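PDB 6B2V: SorB from Sorangium cellulosum, which supplies, through this pyran synthase domain of module nine in the trans-acyltransferase sorangicin assembly line, the activity that forms a pyran ring in the growing polyketide. Local coordinates for residues Q138-V150 with V270-A282. Numbering follows the deposited sequence.
Sequences QPARPPALDIEAV and VDLVDASGNCLMA
Leu145 meets Gly277 where the proline-rich linker 138-146 passes the turn 274-277 between strands 267-273 and 279-289, with CA atoms 4.3 Å apart; Leu145 N donates to Gly277 O at 2.8 Å, nearly straight at 170°. Water 2 donates to both Gly277 O and Pro143 O, two acceptors that cannot bond each other directly, and water 1 relays Cys279 N to Pro142 O. At the other end Arg141 grips Cys279 O side-on: NE lies at 2.8 Å, on a lone pair in the carbonyl plane, whereas NH2, at 2.9 Å, sits above that plane. An extended start, with CG anti to the backbone N (chi1 -169°), then a bend at chi3, brings the guanidinium there, and Asn278 CB lies over one face, offset toward the rim. Pro142 CG packs against Cys279 SG at 3.9 Å, while Ile147 CD1 lies 3.8 Å from Gly277 N. Asp274 OD1 accepts Ser276 N, an Asx turn, and Asn278 N from the opposite face of its carboxylate; both brace the loop presenting Gly277 O. Direct and water-mediated bonds to backbone atoms thus dominate the polar chemistry, fastening the linker between the two predicted hotdog folds to a hairpin end of the C-terminal one.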
ATOM      1  N   GLN A 138     -14.028   1.750  12.157  1.00 22.90           N
ATOM      2  CA  GLN A 138     -13.453   0.614  11.497  1.00 23.33           C
ATOM      3  C   GLN A 138     -14.466  -0.495  11.404  1.00 25.61           C
ATOM      4  O   GLN A 138     -15.032  -0.888  12.370  1.00 24.31           O
ATOM      5  CB  GLN A 138     -12.222   0.192  12.312  1.00 24.44           C
ATOM      6  CG  GLN A 138     -11.305  -0.838  11.720  1.00 23.18           C
ATOM      7  CD  GLN A 138     -10.166  -1.214  12.634  1.00 24.56           C
ATOM      8  OE1 GLN A 138     -10.371  -1.816  13.663  1.00 24.64           O
ATOM      9  NE2 GLN A 138      -8.960  -0.895  12.223  1.00 22.20           N
ATOM     10  N   PRO A 139     -14.608  -1.080  10.225  1.00 22.53           N
ATOM     11  CA  PRO A 139     -15.483  -2.231  10.078  1.00 21.73           C
ATOM     12  C   PRO A 139     -14.906  -3.370  10.892  1.00 22.69           C
ATOM     13  O   PRO A 139     -13.729  -3.479  11.071  1.00 22.69           O
ATOM     14  CB  PRO A 139     -15.372  -2.604   8.605  1.00 26.97           C
ATOM     15  CG  PRO A 139     -14.722  -1.479   7.942  1.00 28.11           C
ATOM     16  CD  PRO A 139     -14.045  -0.637   8.947  1.00 23.21           C
ATOM     17  N   ALA A 140     -15.758  -4.288  11.293  1.00 22.43           N
ATOM     18  CA  ALA A 140     -15.311  -5.398  12.068  1.00 22.83           C
ATOM     19  C   ALA A 140     -14.335  -6.180  11.229  1.00 18.90           C
ATOM     20  O   ALA A 140     -14.481  -6.303  10.068  1.00 22.08           O
ATOM     21  CB  ALA A 140     -16.476  -6.290  12.458  1.00 24.63           C
ATOM     22  N   ARG A 141     -13.360  -6.718  11.913  1.00 22.05           N
ATOM     23  CA  ARG A 141     -12.337  -7.505  11.301  1.00 18.89           C
ATOM     24  C   ARG A 141     -13.080  -8.621  10.622  1.00 20.15           C
ATOM     25  O   ARG A 141     -13.883  -9.251  11.176  1.00 21.22           O
ATOM     26  CB  ARG A 141     -11.453  -8.082  12.412  1.00 19.60           C
ATOM     27  CG  ARG A 141     -10.183  -8.732  11.936  1.00 18.71           C
ATOM     28  CD  ARG A 141      -9.354  -9.376  13.027  1.00 22.11           C
ATOM     29  NE  ARG A 141      -7.951  -9.355  12.757  1.00 24.22           N
ATOM     30  CZ  ARG A 141      -7.046  -9.991  13.473  1.00 23.79           C
ATOM     31  NH1 ARG A 141      -7.424 -10.739  14.489  1.00 31.05           N
ATOM     32  NH2 ARG A 141      -5.778  -9.876  13.183  1.00 20.89           N
ATOM     33  N   PRO A 142     -12.665  -8.947   9.431  1.00 18.50           N
ATOM     34  CA  PRO A 142     -13.263 -10.031   8.691  1.00 19.88           C
ATOM     35  C   PRO A 142     -12.989 -11.306   9.419  1.00 20.23           C
ATOM     36  O   PRO A 142     -12.055 -11.476  10.142  1.00 18.92           O
ATOM     37  CB  PRO A 142     -12.457 -10.065   7.392  1.00 21.27           C
ATOM     38  CG  PRO A 142     -11.874  -8.752   7.256  1.00 21.82           C
ATOM     39  CD  PRO A 142     -11.782  -8.131   8.615  1.00 20.48           C
ATOM     40  N   PRO A 143     -13.801 -12.283   9.106  1.00 18.31           N
ATOM     41  CA  PRO A 143     -13.609 -13.607   9.658  1.00 19.94           C
ATOM     42  C   PRO A 143     -12.306 -14.207   9.108  1.00 15.21           C
ATOM     43  O   PRO A 143     -11.821 -13.805   8.130  1.00 15.44           O
ATOM     44  CB  PRO A 143     -14.763 -14.423   9.102  1.00 24.44           C
ATOM     45  CG  PRO A 143     -15.700 -13.455   8.595  1.00 28.86           C
ATOM     46  CD  PRO A 143     -14.979 -12.201   8.251  1.00 24.93           C
ATOM     47  N   ALA A 144     -11.799 -15.204   9.788  1.00 15.49           N
ATOM     48  CA  ALA A 144     -10.570 -15.820   9.323  1.00 14.34           C
ATOM     49  C   ALA A 144     -10.769 -16.435   7.948  1.00 14.14           C
ATOM     50  O   ALA A 144     -11.747 -16.997   7.707  1.00 15.79           O
ATOM     51  CB  ALA A 144     -10.085 -16.877  10.284  1.00 14.97           C
ATOM     52  N   LEU A 145      -9.763 -16.294   7.096  1.00 10.67           N
ATOM     53  CA  LEU A 145      -9.811 -16.812   5.759  1.00 11.11           C
ATOM     54  C   LEU A 145      -9.548 -18.307   5.697  1.00 11.37           C
ATOM     55  O   LEU A 145      -8.619 -18.762   6.254  1.00 11.72           O
ATOM     56  CB  LEU A 145      -8.805 -16.112   4.896  1.00 10.40           C
ATOM     57  CG  LEU A 145      -8.752 -16.521   3.433  1.00 10.25           C
ATOM     58  CD1 LEU A 145     -10.083 -16.115   2.796  1.00 12.63           C
ATOM     59  CD2 LEU A 145      -7.604 -15.786   2.780  1.00 11.70           C
ATOM     60  N   ASP A 146     -10.401 -19.010   4.959  1.00 11.90           N
ATOM     61  CA  ASP A 146     -10.266 -20.429   4.734  1.00 10.73           C
ATOM     62  C   ASP A 146      -9.290 -20.556   3.589  1.00 12.02           C
ATOM     63  O   ASP A 146      -9.609 -20.630   2.456  1.00 11.67           O
ATOM     64  CB  ASP A 146     -11.630 -20.995   4.403  1.00 12.59           C
ATOM     65  CG  ASP A 146     -11.656 -22.505   4.295  1.00 14.01           C
ATOM     66  OD1 ASP A 146     -10.608 -23.077   4.151  1.00 12.01           O
ATOM     67  OD2 ASP A 146     -12.786 -23.004   4.350  1.00 17.47           O
ATOM     68  N   ILE A 147      -8.026 -20.595   3.965  1.00 10.01           N
ATOM     69  CA  ILE A 147      -6.966 -20.637   2.989  1.00 10.14           C
ATOM     70  C   ILE A 147      -6.999 -21.877   2.113  1.00  9.50           C
ATOM     71  O   ILE A 147      -6.747 -21.777   0.982  1.00 10.01           O
ATOM     72  CB  ILE A 147      -5.597 -20.480   3.679  1.00  9.45           C
ATOM     73  CG1 ILE A 147      -5.570 -19.164   4.417  1.00 11.31           C
ATOM     74  CG2 ILE A 147      -4.407 -20.580   2.720  1.00  9.72           C
ATOM     75  CD1 ILE A 147      -4.545 -19.141   5.501  1.00 13.66           C
ATOM     76  N   GLU A 148      -7.301 -23.019   2.692  1.00 10.30           N
ATOM     77  CA  GLU A 148      -7.373 -24.202   1.865  1.00  9.70           C
ATOM     78  C   GLU A 148      -8.474 -24.104   0.794  1.00 10.33           C
ATOM     79  O   GLU A 148      -8.297 -24.524  -0.313  1.00 10.11           O
ATOM     80  CB  GLU A 148      -7.476 -25.493   2.681  1.00 12.06           C
ATOM     81  CG  GLU A 148      -8.058 -26.704   1.930  1.00 11.17           C
ATOM     82  CD  GLU A 148      -7.165 -27.321   0.852  1.00 10.93           C
ATOM     83  OE1 GLU A 148      -6.125 -26.808   0.584  1.00 13.31           O
ATOM     84  OE2 GLU A 148      -7.601 -28.316   0.305  1.00 15.63           O
ATOM     85  N   ALA A 149      -9.601 -23.524   1.175  1.00  9.53           N
ATOM     86  CA  ALA A 149     -10.663 -23.370   0.215  1.00 10.08           C
ATOM     87  C   ALA A 149     -10.225 -22.492  -0.927  1.00 10.32           C
ATOM     88  O   ALA A 149     -10.481 -22.785  -2.041  1.00 10.61           O
ATOM     89  CB  ALA A 149     -11.873 -22.785   0.879  1.00 11.78           C
ATOM     90  N   VAL A 150      -9.533 -21.420  -0.605  1.00  9.92           N
ATOM     91  CA  VAL A 150      -9.046 -20.546  -1.640  1.00  8.66           C
ATOM     92  C   VAL A 150      -8.049 -21.267  -2.542  1.00 10.58           C
ATOM     93  O   VAL A 150      -8.134 -21.140  -3.704  1.00 10.08           O
ATOM     94  CB  VAL A 150      -8.361 -19.297  -1.083  1.00  9.16           C
ATOM     95  CG1 VAL A 150      -7.771 -18.477  -2.212  1.00 12.02           C
ATOM     96  CG2 VAL A 150      -9.306 -18.457  -0.281  1.00 11.55           C
ATOM     97  N   VAL A 270      -7.964  -6.654  -1.512  1.00 10.78           N
ATOM     98  CA  VAL A 270      -6.858  -7.522  -1.209  1.00  9.87           C
ATOM     99  C   VAL A 270      -6.557  -7.530   0.296  1.00 10.21           C
ATOM    100  O   VAL A 270      -6.393  -6.536   0.856  1.00 12.23           O
ATOM    101  CB  VAL A 270      -5.638  -7.228  -2.104  1.00 11.89           C
ATOM    102  CG1 VAL A 270      -5.103  -5.829  -1.963  1.00 11.71           C
ATOM    103  CG2 VAL A 270      -4.544  -8.189  -1.805  1.00 12.60           C
ATOM    104  N   ASP A 271      -6.424  -8.706   0.879  1.00 10.04           N
ATOM    105  CA  ASP A 271      -6.144  -8.808   2.273  1.00 11.34           C
ATOM    106  C   ASP A 271      -4.809  -9.505   2.521  1.00 11.06           C
ATOM    107  O   ASP A 271      -4.405 -10.353   1.799  1.00  9.96           O
ATOM    108  CB  ASP A 271      -7.153  -9.677   3.043  1.00 10.85           C
ATOM    109  CG  ASP A 271      -8.529  -9.023   3.175  1.00 19.27           C
ATOM    110  OD1 ASP A 271      -8.818  -8.223   2.392  1.00 25.51           O
ATOM    111  OD2 ASP A 271      -9.263  -9.264   4.066  1.00 23.08           O
ATOM    112  N   LEU A 272      -4.180  -9.061   3.598  1.00 10.24           N
ATOM    113  CA  LEU A 272      -2.981  -9.667   4.116  1.00 10.34           C
ATOM    114  C   LEU A 272      -3.434 -10.441   5.365  1.00 11.14           C
ATOM    115  O   LEU A 272      -3.947  -9.923   6.247  1.00 10.30           O
ATOM    116  CB  LEU A 272      -1.927  -8.645   4.513  1.00  9.53           C
ATOM    117  CG  LEU A 272      -0.666  -9.220   5.186  1.00 10.21           C
ATOM    118  CD1 LEU A 272       0.153 -10.051   4.211  1.00 10.69           C
ATOM    119  CD2 LEU A 272       0.201  -8.124   5.704  1.00 11.01           C
ATOM    120  N   VAL A 273      -3.175 -11.730   5.357  1.00  9.42           N
ATOM    121  CA  VAL A 273      -3.545 -12.592   6.438  1.00  9.13           C
ATOM    122  C   VAL A 273      -2.352 -13.382   6.999  1.00  9.58           C
ATOM    123  O   VAL A 273      -1.412 -13.598   6.357  1.00  9.51           O
ATOM    124  CB  VAL A 273      -4.651 -13.619   6.072  1.00  9.86           C
ATOM    125  CG1 VAL A 273      -5.872 -12.916   5.514  1.00 11.05           C
ATOM    126  CG2 VAL A 273      -4.178 -14.662   5.084  1.00 10.79           C
ATOM    127  N   ASP A 274      -2.492 -13.777   8.245  1.00  8.52           N
ATOM    128  CA  ASP A 274      -1.488 -14.611   8.859  1.00  9.24           C
ATOM    129  C   ASP A 274      -1.711 -16.074   8.496  1.00  9.83           C
ATOM    130  O   ASP A 274      -2.551 -16.426   7.760  1.00  9.91           O
ATOM    131  CB  ASP A 274      -1.314 -14.379  10.383  1.00 10.08           C
ATOM    132  CG  ASP A 274      -2.522 -14.753  11.196  1.00 10.49           C
ATOM    133  OD1 ASP A 274      -3.238 -15.594  10.727  1.00 10.88           O
ATOM    134  OD2 ASP A 274      -2.625 -14.252  12.302  1.00 11.74           O
ATOM    135  N   ALA A 275      -0.927 -16.949   9.081  1.00  9.44           N
ATOM    136  CA  ALA A 275      -1.004 -18.364   8.741  1.00  9.95           C
ATOM    137  C   ALA A 275      -2.265 -19.046   9.174  1.00 10.00           C
ATOM    138  O   ALA A 275      -2.500 -20.131   8.742  1.00 11.52           O
ATOM    139  CB  ALA A 275       0.241 -19.161   9.150  1.00 10.18           C
ATOM    140  N   SER A 276      -2.988 -18.405  10.091  1.00  8.93           N
ATOM    141  CA  SER A 276      -4.276 -18.887  10.541  1.00 10.39           C
ATOM    142  C   SER A 276      -5.460 -18.236   9.829  1.00  9.61           C
ATOM    143  O   SER A 276      -6.551 -18.457  10.187  1.00 12.48           O
ATOM    144  CB  SER A 276      -4.408 -18.771  12.053  1.00 10.89           C
ATOM    145  OG  SER A 276      -3.549 -19.665  12.676  1.00 10.89           O
ATOM    146  N   GLY A 277      -5.133 -17.435   8.847  1.00  9.35           N
ATOM    147  CA  GLY A 277      -6.156 -16.741   8.090  1.00  9.41           C
ATOM    148  C   GLY A 277      -6.703 -15.451   8.698  1.00 10.52           C
ATOM    149  O   GLY A 277      -7.628 -14.879   8.206  1.00 11.99           O
ATOM    150  N   ASN A 278      -6.095 -15.050   9.799  1.00  9.99           N
ATOM    151  CA  ASN A 278      -6.562 -13.831  10.433  1.00 10.66           C
ATOM    152  C   ASN A 278      -6.160 -12.595   9.615  1.00  9.45           C
ATOM    153  O   ASN A 278      -5.067 -12.467   9.202  1.00  9.26           O
ATOM    154  CB  ASN A 278      -6.020 -13.632  11.851  1.00 11.60           C
ATOM    155  CG  ASN A 278      -6.306 -14.775  12.814  1.00 16.89           C
ATOM    156  OD1 ASN A 278      -7.350 -15.200  12.983  1.00 16.67           O
ATOM    157  ND2 ASN A 278      -5.291 -15.181  13.495  1.00 23.24           N
ATOM    158  N   CYS A 279      -7.075 -11.644   9.494  1.00 10.39           N
ATOM    159  CA  CYS A 279      -6.807 -10.438   8.738  1.00 11.16           C
ATOM    160  C   CYS A 279      -5.927  -9.433   9.474  1.00 10.27           C
ATOM    161  O   CYS A 279      -6.268  -8.968  10.496  1.00 11.32           O
ATOM    162  CB  CYS A 279      -8.148  -9.771   8.446  1.00 10.24           C
ATOM    163  SG  CYS A 279      -8.023  -8.362   7.320  1.00 12.48           S
ATOM    164  N   LEU A 280      -4.774  -9.132   8.877  1.00  9.90           N
ATOM    165  CA  LEU A 280      -3.811  -8.191   9.437  1.00  9.77           C
ATOM    166  C   LEU A 280      -4.067  -6.828   8.827  1.00 12.78           C
ATOM    167  O   LEU A 280      -4.091  -5.858   9.490  1.00 11.63           O
ATOM    168  CB  LEU A 280      -2.355  -8.671   9.194  1.00 10.34           C
ATOM    169  CG  LEU A 280      -2.152 -10.150   9.496  1.00  9.41           C
ATOM    170  CD1 LEU A 280      -0.689 -10.435   9.272  1.00  8.85           C
ATOM    171  CD2 LEU A 280      -2.523 -10.489  10.940  1.00 10.10           C
ATOM    172  N   MET A 281      -4.261  -6.812   7.531  1.00 11.51           N
ATOM    173  CA  MET A 281      -4.621  -5.596   6.839  1.00 11.97           C
ATOM    174  C   MET A 281      -5.570  -5.886   5.716  1.00 13.54           C
ATOM    175  O   MET A 281      -5.405  -6.831   5.056  1.00 11.80           O
ATOM    176  CB  MET A 281      -3.435  -4.870   6.239  1.00 14.69           C
ATOM    177  CG  MET A 281      -2.453  -4.351   7.231  1.00 17.71           C
ATOM    178  SD  MET A 281      -1.181  -3.373   6.447  1.00 22.23           S
ATOM    179  CE  MET A 281      -0.595  -4.584   5.292  1.00 24.66           C
ATOM    180  N   ALA A 282      -6.546  -5.004   5.568  1.00 12.08           N
ATOM    181  CA  ALA A 282      -7.537  -5.101   4.526  1.00 11.90           C
ATOM    182  C   ALA A 282      -7.517  -3.865   3.630  1.00 11.44           C
ATOM    183  O   ALA A 282      -7.742  -2.768   4.074  1.00 12.34           O
ATOM    184  CB  ALA A 282      -8.923  -5.256   5.100  1.00 13.40           C
TER
HETATM  185  O   HOH W   1      -9.489 -12.269  10.778  1.00 15.35           O
HETATM  186  O   HOH W   2      -9.353 -12.765   7.284  1.00 11.90           O